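Local coordinates for Lin1840 protein (Listeria innocua serovar 6a, PDB 4ZOC), which probably hydrolyses terminal, non-reducing beta-D-glucosyl residues with release of beta-D-glucose, in the metabolism of beta-1,2-glucan, at residues T14-I19 / E310-I315; G171-A176 / G230-M235; Y205-M210 / F238-G243; D264-S269 / L330-L335; G507-V512 / E524-G529. The protein carries 2 engineered substitutions. All coordinates share one frame; numbering follows the deposited sequence.

Contact 1: T14-I19 / E310-I315; sequences TLDEKI and ELKGLI
Two helices meet where Ile-19 comes up against Leu-311: the axes of 15-19 and 310-315 approach to 9.9 Å at 128° between their directions, so the helices pass steeply inclined, nearer antiparallel than parallel. Ile-19 carries one end of the contact. With its CG1 anti to the carbonyl carbon (chi1 -67°), the ethyl branch reaches across, CG1 lying 3.8 Å from Leu-311 CB, while CD1 presses into the backbone at 3.3 Å from Lys-312 N. The same CD1 sits only 3.5 Å from Lys-312 CB, tighter than ordinary van der Waals contact. A turn earlier, Leu-15 divides its two methyls between partners: CD2 meets the Lys-312 chain broadside, 3.5 Å from Lys-312 CG, and CD1 slides past Ile-315 CD1. Asp-16 lies beside the aliphatic part of Lys-312, but Asp-16 OD1 and Lys-312 NZ stay 5.0 Å apart. Thr-14 and Glu-17 close the start of the first helix as a capping box, and Leu-15 also packs on Leu-325 of helix 322-338. The seam is thus held by branched apolar carbons and the stem of a lysine, and the opposite charges at its solvent-facing rim probably add only a diffuse attraction.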
# COMPACT_ATOMS: atom_id res chain seq x y z
N THR A 14 24.47 41.91 5.50
CA THR A 14 25.58 41.13 5.89
C THR A 14 25.25 39.64 5.68
O THR A 14 24.07 39.25 5.52
CB THR A 14 25.96 41.28 7.37
OG1 THR A 14 24.90 40.84 8.25
CG2 THR A 14 26.38 42.76 7.70
N LEU A 15 26.28 38.82 5.69
CA LEU A 15 26.06 37.36 5.58
C LEU A 15 25.12 36.94 6.72
O LEU A 15 24.18 36.21 6.47
CB LEU A 15 27.36 36.55 5.63
CG LEU A 15 27.28 35.01 5.46
CD1 LEU A 15 26.64 34.69 4.13
CD2 LEU A 15 28.64 34.36 5.60
N ASP A 16 25.39 37.38 7.95
CA ASP A 16 24.60 36.91 9.06
C ASP A 16 23.15 37.38 8.95
O ASP A 16 22.20 36.64 9.34
CB ASP A 16 25.19 37.34 10.40
CG ASP A 16 26.29 36.45 10.90
OD1 ASP A 16 26.64 35.41 10.28
OD2 ASP A 16 26.84 36.79 11.99
N GLU A 17 22.95 38.59 8.39
CA GLU A 17 21.57 39.08 8.19
C GLU A 17 20.84 38.21 7.14
O GLU A 17 19.66 37.87 7.27
CB GLU A 17 21.55 40.53 7.69
CG GLU A 17 21.72 41.54 8.82
CD GLU A 17 22.05 42.93 8.38
OE1 GLU A 17 22.49 43.13 7.22
OE2 GLU A 17 21.89 43.81 9.26
N LYS A 18 21.54 37.89 6.07
CA LYS A 18 20.96 37.05 5.00
C LYS A 18 20.61 35.68 5.54
O LYS A 18 19.50 35.19 5.26
CB LYS A 18 21.88 36.93 3.79
CG LYS A 18 22.03 38.24 3.10
CD LYS A 18 22.77 38.18 1.78
CE LYS A 18 24.24 37.89 1.96
NZ LYS A 18 24.87 38.04 0.63
N ILE A 19 21.49 35.09 6.33
CA ILE A 19 21.24 33.77 6.91
C ILE A 19 19.95 33.79 7.79
O ILE A 19 19.06 32.94 7.62
CB ILE A 19 22.47 33.27 7.73
CG1 ILE A 19 23.74 32.99 6.84
CG2 ILE A 19 22.09 32.08 8.64
CD1 ILE A 19 25.00 32.70 7.65
N GLU A 310 24.65 26.86 10.79
CA GLU A 310 25.62 26.22 9.84
C GLU A 310 25.94 26.91 8.50
O GLU A 310 27.01 26.63 7.87
CB GLU A 310 25.19 24.78 9.49
CG GLU A 310 24.91 23.94 10.71
CD GLU A 310 26.13 23.50 11.46
OE1 GLU A 310 27.29 23.69 10.99
OE2 GLU A 310 25.94 22.89 12.54
N LEU A 311 25.06 27.79 8.02
CA LEU A 311 25.24 28.40 6.67
C LEU A 311 26.50 29.22 6.63
O LEU A 311 27.19 29.20 5.62
CB LEU A 311 24.05 29.25 6.25
CG LEU A 311 22.79 28.51 5.79
CD1 LEU A 311 21.79 29.50 5.26
CD2 LEU A 311 23.09 27.53 4.68
N LYS A 312 26.83 29.91 7.72
CA LYS A 312 28.01 30.75 7.64
C LYS A 312 29.26 29.89 7.41
O LYS A 312 29.97 30.14 6.47
CB LYS A 312 28.14 31.71 8.82
CG LYS A 312 29.31 32.70 8.62
CD LYS A 312 30.29 32.48 9.73
CE LYS A 312 29.73 33.04 11.02
NZ LYS A 312 30.89 33.38 11.86
N GLY A 313 29.49 28.86 8.22
CA GLY A 313 30.63 27.94 7.97
C GLY A 313 30.66 27.30 6.55
O GLY A 313 31.73 27.19 5.94
N LEU A 314 29.51 26.82 6.05
CA LEU A 314 29.42 26.24 4.73
C LEU A 314 29.85 27.20 3.64
O LEU A 314 30.54 26.83 2.69
CB LEU A 314 27.98 25.79 4.40
CG LEU A 314 27.55 24.53 5.17
CD1 LEU A 314 26.02 24.39 5.21
CD2 LEU A 314 28.14 23.22 4.63
N ILE A 315 29.42 28.45 3.76
CA ILE A 315 29.73 29.47 2.72
C ILE A 315 31.19 29.89 2.82
O ILE A 315 31.88 29.94 1.80
CB ILE A 315 28.77 30.65 2.82
CG1 ILE A 315 27.42 30.21 2.32
CG2 ILE A 315 29.20 31.86 2.01
CD1 ILE A 315 26.34 31.17 2.72

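Contact 2: G171-A176 / G230-M235; sequences GYQGDA and GAKLVM
The loop that follows helix 158-173 comes up beside the turn leading into strand 233-236, with Ala-176 and Gly-230 the closest pair of backbones, their CA atoms 6.4 Å apart. Gln-173, in the last turn of the helix, does the joining. Its chain is extended beyond CG, which carries the terminal amide to the turn so that both its ends are used. The nitrogen donates to the carbonyl of Gly-230 (Gln-173 NE2 to Gly-230 O 2.9 Å, nearly straight at 175°); the acceptor lies in the amide plane of the glutamine, although the donor stands above the carbonyl plane of the glycine. The oxygen accepts from the backbone of Lys-232 (Lys-232 N to Gln-173 OE1 3.1 Å), here in the carbonyl plane and on a lone pair. Because Gln-173 OE1 also takes the N-H of Ala-188, in strand 187-193, the buried amide is gripped by three bonds and its rotation is fixed. Lys-232, bent at chi2 (-82°), crosses the glutamine at a slant, its CG 3.5 Å from Gln-173 OE1, and sends its outer methylenes toward Ala-176. Its ammonium group reaches Ala-176 O through a water and forms a salt bridge with Asp-338. Gly-230 closes helix 221-228 in a Schellman motif. A helix leading by a tight turn into the next parallel strand is the beta-alpha unit of a TIM barrel; here Gln-173, from the preceding helix, ties that turn to strand 187-193.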
# COMPACT_ATOMS: atom_id res chain seq x y z
N GLY A 171 -9.81 32.34 -3.78
CA GLY A 171 -10.48 32.88 -2.59
C GLY A 171 -9.55 33.59 -1.63
O GLY A 171 -9.84 34.72 -1.11
N TYR A 172 -8.39 32.98 -1.38
CA TYR A 172 -7.42 33.60 -0.41
C TYR A 172 -6.78 34.84 -1.00
O TYR A 172 -6.70 35.85 -0.34
CB TYR A 172 -6.30 32.63 -0.02
CG TYR A 172 -6.71 31.40 0.81
CD1 TYR A 172 -7.41 31.53 1.99
CD2 TYR A 172 -6.24 30.12 0.48
CE1 TYR A 172 -7.71 30.44 2.77
CE2 TYR A 172 -6.60 29.02 1.27
CZ TYR A 172 -7.32 29.19 2.41
OH TYR A 172 -7.65 28.10 3.20
N GLN A 173 -6.31 34.72 -2.25
CA GLN A 173 -5.42 35.71 -2.80
C GLN A 173 -6.12 36.78 -3.63
O GLN A 173 -5.60 37.88 -3.83
CB GLN A 173 -4.35 35.02 -3.68
CG GLN A 173 -3.52 33.97 -2.98
CD GLN A 173 -2.29 33.55 -3.70
OE1 GLN A 173 -1.31 33.12 -3.06
NE2 GLN A 173 -2.29 33.62 -5.02
N GLY A 174 -7.25 36.45 -4.19
CA GLY A 174 -7.76 37.22 -5.34
C GLY A 174 -6.75 37.37 -6.46
O GLY A 174 -6.12 36.40 -6.84
N ASP A 175 -6.60 38.61 -6.98
CA ASP A 175 -5.64 38.86 -8.01
C ASP A 175 -4.28 38.96 -7.33
O ASP A 175 -3.98 39.93 -6.60
CB ASP A 175 -6.04 40.10 -8.84
CG ASP A 175 -4.96 40.54 -9.80
OD1 ASP A 175 -3.82 40.01 -9.82
OD2 ASP A 175 -5.24 41.46 -10.51
N ALA A 176 -3.45 37.95 -7.55
CA ALA A 176 -2.19 37.84 -6.80
C ALA A 176 -1.27 39.03 -7.02
O ALA A 176 -0.43 39.34 -6.17
CB ALA A 176 -1.43 36.57 -7.13
N GLY A 230 -1.29 30.82 -9.46
CA GLY A 230 -0.61 31.92 -8.79
C GLY A 230 -0.35 31.79 -7.33
O GLY A 230 -0.04 32.80 -6.68
N ALA A 231 -0.48 30.56 -6.78
CA ALA A 231 -0.16 30.40 -5.32
C ALA A 231 1.21 30.98 -5.01
O ALA A 231 2.21 30.66 -5.69
CB ALA A 231 -0.20 28.94 -4.89
N LYS A 232 1.30 31.82 -3.98
CA LYS A 232 2.57 32.48 -3.70
C LYS A 232 3.68 31.65 -3.15
O LYS A 232 4.84 31.91 -3.47
CB LYS A 232 2.36 33.74 -2.89
CG LYS A 232 1.68 34.85 -3.73
CD LYS A 232 2.73 35.56 -4.54
CE LYS A 232 2.26 36.63 -5.46
NZ LYS A 232 3.48 37.04 -6.25
N LEU A 233 3.38 30.69 -2.25
CA LEU A 233 4.40 29.88 -1.61
C LEU A 233 4.11 28.38 -1.81
O LEU A 233 2.98 28.01 -2.12
CB LEU A 233 4.46 30.12 -0.10
CG LEU A 233 4.91 31.51 0.40
CD1 LEU A 233 3.77 32.50 0.40
CD2 LEU A 233 5.52 31.36 1.81
N VAL A 234 5.12 27.56 -1.64
CA VAL A 234 4.99 26.12 -1.55
C VAL A 234 5.68 25.66 -0.29
O VAL A 234 6.72 26.20 0.09
CB VAL A 234 5.58 25.44 -2.79
CG1 VAL A 234 5.55 23.91 -2.69
CG2 VAL A 234 4.80 25.87 -4.00
N MET A 235 5.15 24.62 0.36
CA MET A 235 5.77 24.07 1.56
C MET A 235 6.22 22.64 1.28
O MET A 235 5.51 21.90 0.58
CB MET A 235 4.77 24.06 2.75
CG MET A 235 5.28 23.39 4.02
SD MET A 235 4.04 23.14 5.28
CE MET A 235 3.68 24.85 5.71
O HOH W 1 2.37 39.93 -6.11

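Contact 3: Y205-M210 / F238-G243; sequences YNTVNM and FNVVDG
This is a water-laced pairing of two irregular segments, headed by an aromatic contact and placed in loops beyond barrel strands 187-193 and 233-236. The segments run nearly parallel, in the same sense, their end-to-end directions 14° apart. At one end the rings of Tyr-205 and Phe-238 form a T-shaped pair, with centroids 5.2 Å apart and planes at 86°: the Tyr-205 edge bearing CD1 and CE1 stands over one face of Phe-238, off toward the rim, and Tyr-205 CD1 is 3.8 Å from Phe-238 CD2. The phenol hydroxyl is hydrogen-bonded to Glu-473, a residue of the glucose pocket, and Phe-238 touches a bound glucose itself, so the stack lies at the edge of the sugar site. In the middle, Val-208 has CG1 anti to the backbone N (chi1 168°), which leaves CG2 beside that nitrogen and against Asn-239, 3.6 Å from both Asn-239 CB and Asn-239 ND2. That amide is held by bonds to the carbonyls of Val-240 and Ala-194. Val-240 CG2 lies 3.5 Å from Val-208 O. Between the chains, waters take the place of direct backbone bonds: one water donates to both Tyr-205 O and Phe-238 O, a second joins Tyr-205 O to Val-240 N, and a third links Met-210 N to Asp-242 N. At the far end, Asp-242 pairs with Arg-213 and Ser-211 of the second subunit. Around this seam, Val-241 rests on Leu-215 of helix 212-219, Phe-238 packs on helix 273-276, and strand 240-241 forms a small antiparallel hairpin with strand 244-245.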
# COMPACT_ATOMS: atom_id res chain seq x y z
N TYR A 205 3.90 10.32 8.80
CA TYR A 205 5.29 10.62 8.37
C TYR A 205 5.95 9.49 7.68
O TYR A 205 7.16 9.60 7.39
CB TYR A 205 6.19 11.12 9.52
CG TYR A 205 5.52 12.10 10.50
CD1 TYR A 205 5.13 13.36 10.08
CD2 TYR A 205 5.29 11.74 11.79
CE1 TYR A 205 4.53 14.23 10.96
CE2 TYR A 205 4.64 12.59 12.69
CZ TYR A 205 4.32 13.85 12.26
OH TYR A 205 3.74 14.78 13.05
N ASN A 206 5.24 8.38 7.49
CA ASN A 206 5.88 7.15 7.02
C ASN A 206 6.23 7.19 5.51
O ASN A 206 5.78 8.09 4.77
CB ASN A 206 4.98 5.94 7.29
CG ASN A 206 5.72 4.63 7.29
OD1 ASN A 206 6.96 4.55 7.45
ND2 ASN A 206 4.95 3.56 7.10
N THR A 207 7.10 6.26 5.12
CA THR A 207 7.55 6.06 3.75
C THR A 207 6.44 6.20 2.68
O THR A 207 5.33 5.70 2.80
CB THR A 207 8.13 4.65 3.66
OG1 THR A 207 9.19 4.51 4.59
CG2 THR A 207 8.61 4.28 2.26
N VAL A 208 6.79 6.90 1.61
CA VAL A 208 5.98 7.01 0.38
C VAL A 208 6.85 6.47 -0.71
O VAL A 208 8.06 6.86 -0.81
CB VAL A 208 5.66 8.46 0.08
CG1 VAL A 208 5.08 8.67 -1.30
CG2 VAL A 208 4.71 9.03 1.16
N ASN A 209 6.27 5.63 -1.53
CA ASN A 209 6.98 5.18 -2.76
C ASN A 209 5.97 4.88 -3.87
O ASN A 209 4.96 4.16 -3.65
CB ASN A 209 7.79 3.95 -2.51
CG ASN A 209 8.62 3.57 -3.72
OD1 ASN A 209 8.25 2.66 -4.50
ND2 ASN A 209 9.76 4.25 -3.89
N MET A 210 6.23 5.49 -5.02
CA MET A 210 5.49 5.26 -6.25
C MET A 210 6.45 5.50 -7.44
O MET A 210 7.51 6.17 -7.31
CB MET A 210 4.22 6.12 -6.40
CG MET A 210 4.41 7.63 -6.62
SD MET A 210 4.73 8.58 -5.12
CE MET A 210 3.23 8.36 -4.18
N PHE A 238 7.03 16.09 4.71
CA PHE A 238 7.80 15.28 5.61
C PHE A 238 8.38 13.99 5.06
O PHE A 238 9.41 13.49 5.59
CB PHE A 238 6.97 14.92 6.81
CG PHE A 238 6.64 16.07 7.69
CD1 PHE A 238 7.66 16.78 8.34
CD2 PHE A 238 5.33 16.44 7.91
CE1 PHE A 238 7.37 17.80 9.20
CE2 PHE A 238 5.03 17.48 8.80
CZ PHE A 238 6.04 18.18 9.40
N ASN A 239 7.73 13.47 4.03
CA ASN A 239 8.05 12.10 3.53
C ASN A 239 9.21 12.09 2.60
O ASN A 239 9.51 13.11 1.95
CB ASN A 239 6.87 11.47 2.79
CG ASN A 239 6.25 12.41 1.74
OD1 ASN A 239 5.64 13.43 2.09
ND2 ASN A 239 6.46 12.10 0.47
N VAL A 240 9.85 10.94 2.49
CA VAL A 240 10.68 10.66 1.25
C VAL A 240 9.87 10.64 -0.04
O VAL A 240 8.69 10.28 -0.04
CB VAL A 240 11.44 9.33 1.35
CG1 VAL A 240 12.42 9.29 2.52
CG2 VAL A 240 10.49 8.10 1.43
N VAL A 241 10.44 11.14 -1.12
CA VAL A 241 9.96 10.95 -2.50
C VAL A 241 11.06 10.15 -3.18
O VAL A 241 12.18 10.58 -3.29
CB VAL A 241 9.69 12.29 -3.15
CG1 VAL A 241 9.34 12.14 -4.62
CG2 VAL A 241 8.52 12.98 -2.43
N ASP A 242 10.70 8.94 -3.59
CA ASP A 242 11.65 7.98 -4.09
C ASP A 242 12.99 7.95 -3.33
O ASP A 242 14.09 8.06 -3.90
CB ASP A 242 11.84 8.20 -5.59
CG ASP A 242 12.38 6.94 -6.29
OD1 ASP A 242 12.58 5.90 -5.68
OD2 ASP A 242 12.61 7.08 -7.49
N GLY A 243 12.86 7.71 -2.02
CA GLY A 243 13.98 7.50 -1.12
C GLY A 243 14.70 8.77 -0.64
O GLY A 243 15.51 8.65 0.24
O HOH W 2 8.80 9.29 4.63
O HOH W 3 9.01 11.60 7.69
O HOH W 4 10.48 6.12 -1.71
O HOH W 5 8.04 8.10 -4.32

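Contact 4: D264-S269 / L330-L335; sequences DGVLIS and LRMLNL
Val-266 CG2 is the point on which this strand and helix lean together. The methyl rests on the backbone of the helical turn, 3.5 Å from Arg-331 O, and also touches two further side chains: Met-332, whose sulfur comes within 3.9 Å (Val-266 CG2 to Met-332 SD), and Leu-335, whose CD2 is 4.1 Å from the same Val-266 CG2. Bends at both chi2 and chi3 curl the methionine so that its sulfur, not its terminal methyl, faces the valine. Val-266 belongs to a strand of the parallel eight-stranded TIM barrel, its backbone bonded to Val-234 of the adjoining strand; helix 322-338 passes across it, the two short axes 8.6 Å apart and their directions at 106°. Arg-331 runs along the loop that feeds the strand. Its methylene CD sits over two carbonyls in succession, 3.4 Å from Asp-264 O and 3.3 Å from Gly-265 O, and the turn at chi3 (-71°) carries the guanidinium onward past Gly-265. There it meets its strongest partner, Asp-299, in a salt bridge through NH1. Asp-264 crosses Arg-331 at about a right angle, with carboxylate and guanidinium planes 66° apart. The charges are too far apart for a salt bridge, but a water that lies in the guanidinium plane accepts from Arg-331 NH2 and donates to Asp-264 OD1. A second water donates to Asp-264 O and accepts from Asn-334 ND2. Arg-258 donates to Gly-265 O from helix 250-260, bringing its own positive charge close to that of Arg-331.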
# COMPACT_ATOMS: atom_id res chain seq x y z
N ASP A 264 8.62 30.38 -8.70
CA ASP A 264 9.69 31.27 -8.32
C ASP A 264 9.42 31.99 -7.00
O ASP A 264 10.05 33.02 -6.75
CB ASP A 264 9.92 32.36 -9.40
CG ASP A 264 11.28 33.10 -9.22
OD1 ASP A 264 12.32 32.48 -8.90
OD2 ASP A 264 11.34 34.31 -9.43
N GLY A 265 8.63 31.40 -6.10
CA GLY A 265 8.36 31.95 -4.82
C GLY A 265 9.10 31.21 -3.71
O GLY A 265 10.03 30.40 -3.92
N VAL A 266 8.75 31.60 -2.47
CA VAL A 266 9.36 31.08 -1.28
C VAL A 266 8.97 29.58 -1.18
O VAL A 266 7.80 29.26 -1.22
CB VAL A 266 8.97 31.88 -0.04
CG1 VAL A 266 9.41 31.18 1.27
CG2 VAL A 266 9.57 33.32 -0.15
N LEU A 267 9.98 28.72 -1.06
CA LEU A 267 9.77 27.31 -0.65
C LEU A 267 10.10 27.26 0.85
O LEU A 267 11.27 27.56 1.29
CB LEU A 267 10.62 26.37 -1.53
CG LEU A 267 10.53 24.87 -1.21
CD1 LEU A 267 9.10 24.35 -1.42
CD2 LEU A 267 11.52 24.09 -1.99
N ILE A 268 9.09 26.99 1.69
CA ILE A 268 9.24 26.89 3.15
C ILE A 268 9.19 25.43 3.55
O ILE A 268 8.45 24.62 2.95
CB ILE A 268 8.07 27.73 3.88
CG1 ILE A 268 8.30 27.75 5.41
CG2 ILE A 268 6.69 27.20 3.51
CD1 ILE A 268 7.19 28.54 6.21
N SER A 269 10.00 25.06 4.51
CA SER A 269 9.95 23.73 5.07
C SER A 269 8.71 23.51 5.85
O SER A 269 8.20 24.42 6.50
CB SER A 269 11.18 23.43 5.95
OG SER A 269 11.11 23.99 7.28
N LEU A 330 16.35 37.02 -1.81
CA LEU A 330 15.61 37.77 -2.77
C LEU A 330 14.18 37.24 -2.86
O LEU A 330 13.23 38.01 -2.92
CB LEU A 330 16.25 37.70 -4.14
CG LEU A 330 15.54 38.52 -5.22
CD1 LEU A 330 15.30 39.98 -4.86
CD2 LEU A 330 16.34 38.40 -6.51
N ARG A 331 14.00 35.92 -2.87
CA ARG A 331 12.61 35.43 -2.82
C ARG A 331 11.77 35.88 -1.58
O ARG A 331 10.58 36.30 -1.71
CB ARG A 331 12.59 33.91 -3.06
CG ARG A 331 12.98 33.54 -4.48
CD ARG A 331 12.75 32.05 -4.85
NE ARG A 331 13.68 31.17 -4.20
CZ ARG A 331 14.84 30.73 -4.71
NH1 ARG A 331 15.60 29.90 -4.01
NH2 ARG A 331 15.21 31.09 -5.92
N MET A 332 12.40 35.86 -0.42
CA MET A 332 11.78 36.31 0.84
C MET A 332 11.39 37.80 0.73
O MET A 332 10.30 38.23 1.06
CB MET A 332 12.73 36.04 2.02
CG MET A 332 12.77 34.58 2.53
SD MET A 332 11.17 34.14 3.30
CE MET A 332 11.33 35.07 4.85
N LEU A 333 12.35 38.60 0.25
CA LEU A 333 12.08 40.03 0.15
C LEU A 333 10.99 40.29 -0.90
O LEU A 333 10.10 41.14 -0.65
CB LEU A 333 13.35 40.77 -0.19
CG LEU A 333 14.28 41.15 0.94
CD1 LEU A 333 14.19 40.47 2.26
CD2 LEU A 333 15.71 41.42 0.45
N ASN A 334 11.00 39.55 -2.02
CA ASN A 334 9.96 39.67 -3.08
C ASN A 334 8.56 39.34 -2.52
O ASN A 334 7.67 40.06 -2.76
CB ASN A 334 10.18 38.76 -4.32
CG ASN A 334 11.20 39.33 -5.30
OD1 ASN A 334 11.53 40.50 -5.24
ND2 ASN A 334 11.73 38.49 -6.15
N LEU A 335 8.43 38.28 -1.71
CA LEU A 335 7.16 38.00 -0.99
C LEU A 335 6.72 39.18 -0.14
O LEU A 335 5.53 39.58 -0.17
CB LEU A 335 7.30 36.75 -0.16
CG LEU A 335 6.11 36.41 0.76
CD1 LEU A 335 4.83 36.23 -0.01
CD2 LEU A 335 6.41 35.19 1.63
O HOH W 6 10.21 35.68 -6.14
O HOH W 7 14.62 33.18 -7.79

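Contact 5: G507-V512 / E524-G529; sequences GRPLEV and ELWFPG
Trp-526 pushes the rim of its six-membered ring against the backbone of Arg-508 and Pro-509, edge-on and in plane. The nearest point is Trp-526 CZ3, 3.7 Å from Arg-508 C, and the neighbouring corner reaches the proline, Trp-526 CH2 standing 4.1 Å from Pro-509 N. The indole therefore offers no face to this segment; one of its faces is taken by Glu-524 within its own segment, whose CG lies about 3.5 Å above the plane, offset toward the rim. Glu-524 also holds the backbone of the tryptophan, accepting from it (Trp-526 N to Glu-524 OE1 2.9 Å) on the anti side of the carboxylate and well out of its plane. The other oxygen, OE2, bonds to Asn-506, just before Gly-507, so one carboxylate ties the two loops together. These loops leave the C-terminal ends of neighbouring parallel strands, 500-505 and 521-524, joined through helix 513-517 in a beta-alpha-beta crossover of the family 3 C-terminal domain. Phe-527 meets the beginning of the first loop, with Phe-527 CE2 3.6 Å from Gly-507 N at an oblique angle to the ring. The CG of Phe-527 is anti to its carbonyl carbon (chi1 -68°), which sends the ring toward the glycine backbone. Both loops face the N-terminal domain: Trp-526 packs on Leu-104, Ala-105 and Cys-108 of helix 103-108, and Pro-509 on Leu-104 and Pro-145. Arg-508 turns away from Trp-526, donating from NE to the carbonyl of Pro-145 and pairing with Glu-466 through NH1.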
# COMPACT_ATOMS: atom_id res chain seq x y z
N GLY A 507 -13.69 12.85 10.68
CA GLY A 507 -12.68 13.46 9.82
C GLY A 507 -12.12 12.55 8.78
O GLY A 507 -11.19 12.94 8.10
N ARG A 508 -12.61 11.32 8.69
CA ARG A 508 -12.11 10.28 7.73
C ARG A 508 -13.24 9.37 7.35
O ARG A 508 -14.16 9.21 8.13
CB ARG A 508 -10.98 9.37 8.34
CG ARG A 508 -11.39 8.79 9.71
CD ARG A 508 -10.65 7.56 10.15
NE ARG A 508 -9.23 7.86 10.22
CZ ARG A 508 -8.66 8.51 11.23
NH1 ARG A 508 -9.38 8.93 12.25
NH2 ARG A 508 -7.37 8.72 11.25
N PRO A 509 -13.19 8.76 6.13
CA PRO A 509 -14.03 7.55 5.90
C PRO A 509 -13.85 6.56 7.02
O PRO A 509 -12.74 6.42 7.62
CB PRO A 509 -13.43 6.98 4.61
CG PRO A 509 -12.89 8.24 3.87
CD PRO A 509 -12.25 8.96 5.00
N LEU A 510 -14.95 5.90 7.35
CA LEU A 510 -14.97 4.92 8.44
C LEU A 510 -15.68 3.68 7.89
O LEU A 510 -16.41 3.77 6.88
CB LEU A 510 -15.72 5.44 9.65
CG LEU A 510 -14.93 6.48 10.45
CD1 LEU A 510 -15.96 7.24 11.25
CD2 LEU A 510 -13.75 5.91 11.23
N GLU A 511 -15.59 2.60 8.62
CA GLU A 511 -16.43 1.41 8.37
C GLU A 511 -17.88 1.67 8.87
O GLU A 511 -18.16 1.73 10.08
CB GLU A 511 -15.88 0.19 9.08
CG GLU A 511 -14.47 -0.23 8.72
CD GLU A 511 -14.01 -1.54 9.39
OE1 GLU A 511 -14.86 -2.28 10.00
OE2 GLU A 511 -12.80 -1.82 9.31
N VAL A 512 -18.78 1.92 7.94
CA VAL A 512 -20.10 2.31 8.30
C VAL A 512 -21.17 1.26 7.98
O VAL A 512 -22.41 1.53 8.19
CB VAL A 512 -20.47 3.70 7.78
CG1 VAL A 512 -19.53 4.77 8.31
CG2 VAL A 512 -20.63 3.69 6.26
N GLU A 524 -23.93 11.97 6.71
CA GLU A 524 -22.53 12.24 6.93
C GLU A 524 -22.29 13.73 6.96
O GLU A 524 -22.37 14.41 5.92
CB GLU A 524 -21.70 11.53 5.84
CG GLU A 524 -20.21 11.96 5.82
CD GLU A 524 -19.45 11.51 7.03
OE1 GLU A 524 -19.59 12.19 8.11
OE2 GLU A 524 -18.74 10.48 6.92
N LEU A 525 -22.09 14.25 8.15
CA LEU A 525 -21.88 15.71 8.37
C LEU A 525 -20.44 16.08 8.38
O LEU A 525 -20.15 17.30 8.38
CB LEU A 525 -22.47 16.19 9.70
CG LEU A 525 -23.96 16.17 9.47
CD1 LEU A 525 -24.74 15.40 10.47
CD2 LEU A 525 -24.63 17.33 8.85
N TRP A 526 -19.54 15.08 8.42
CA TRP A 526 -18.09 15.32 8.61
C TRP A 526 -17.92 16.21 9.88
O TRP A 526 -18.54 15.97 10.92
CB TRP A 526 -17.49 15.94 7.38
CG TRP A 526 -17.63 15.09 6.14
CD1 TRP A 526 -18.40 15.33 5.04
CD2 TRP A 526 -16.85 13.92 5.83
NE1 TRP A 526 -18.17 14.35 4.07
CE2 TRP A 526 -17.20 13.50 4.52
CE3 TRP A 526 -15.86 13.21 6.52
CZ2 TRP A 526 -16.63 12.32 3.92
CZ3 TRP A 526 -15.27 12.09 5.89
CH2 TRP A 526 -15.66 11.67 4.61
N PHE A 527 -17.07 17.22 9.84
CA PHE A 527 -17.15 18.27 10.87
C PHE A 527 -17.50 19.57 10.16
O PHE A 527 -16.75 20.08 9.37
CB PHE A 527 -15.83 18.37 11.63
CG PHE A 527 -15.52 17.18 12.47
CD1 PHE A 527 -16.41 16.72 13.45
CD2 PHE A 527 -14.32 16.46 12.28
CE1 PHE A 527 -16.05 15.70 14.32
CE2 PHE A 527 -13.99 15.46 13.10
CZ PHE A 527 -14.84 15.05 14.12
N PRO A 528 -18.73 20.09 10.41
CA PRO A 528 -19.17 21.23 9.59
C PRO A 528 -18.61 22.58 10.00
O PRO A 528 -18.70 23.55 9.20
CB PRO A 528 -20.68 21.26 9.76
CG PRO A 528 -21.04 19.90 10.26
CD PRO A 528 -19.84 19.42 11.08
N GLY A 529 -18.07 22.66 11.22
CA GLY A 529 -17.54 23.94 11.76
C GLY A 529 -18.53 24.63 12.67
O GLY A 529 -19.37 24.01 13.33

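How the contacts relate
Contacts 1 to 4 belong to the N-terminal barrel domain, while contact 5 lies in the C-terminal domain, its centre about 48 Å from that of contact 1 across the middle of the chain. Contacts 2 and 4 are about 13 Å apart, centre to centre, and share the barrel sheet, strands 233-236 and 266-268 being hydrogen-bonded neighbours. The segments of contacts 2 and 3 interleave, 238-243 following closely on 230-235, but their centres are about 26 Å apart. Contacts 1 and 4, about 17 Å apart between centres, also alternate in sequence, so the first helices of the chain and the late helices 306-316 and 322-338 are drawn together on one flank of the barrel.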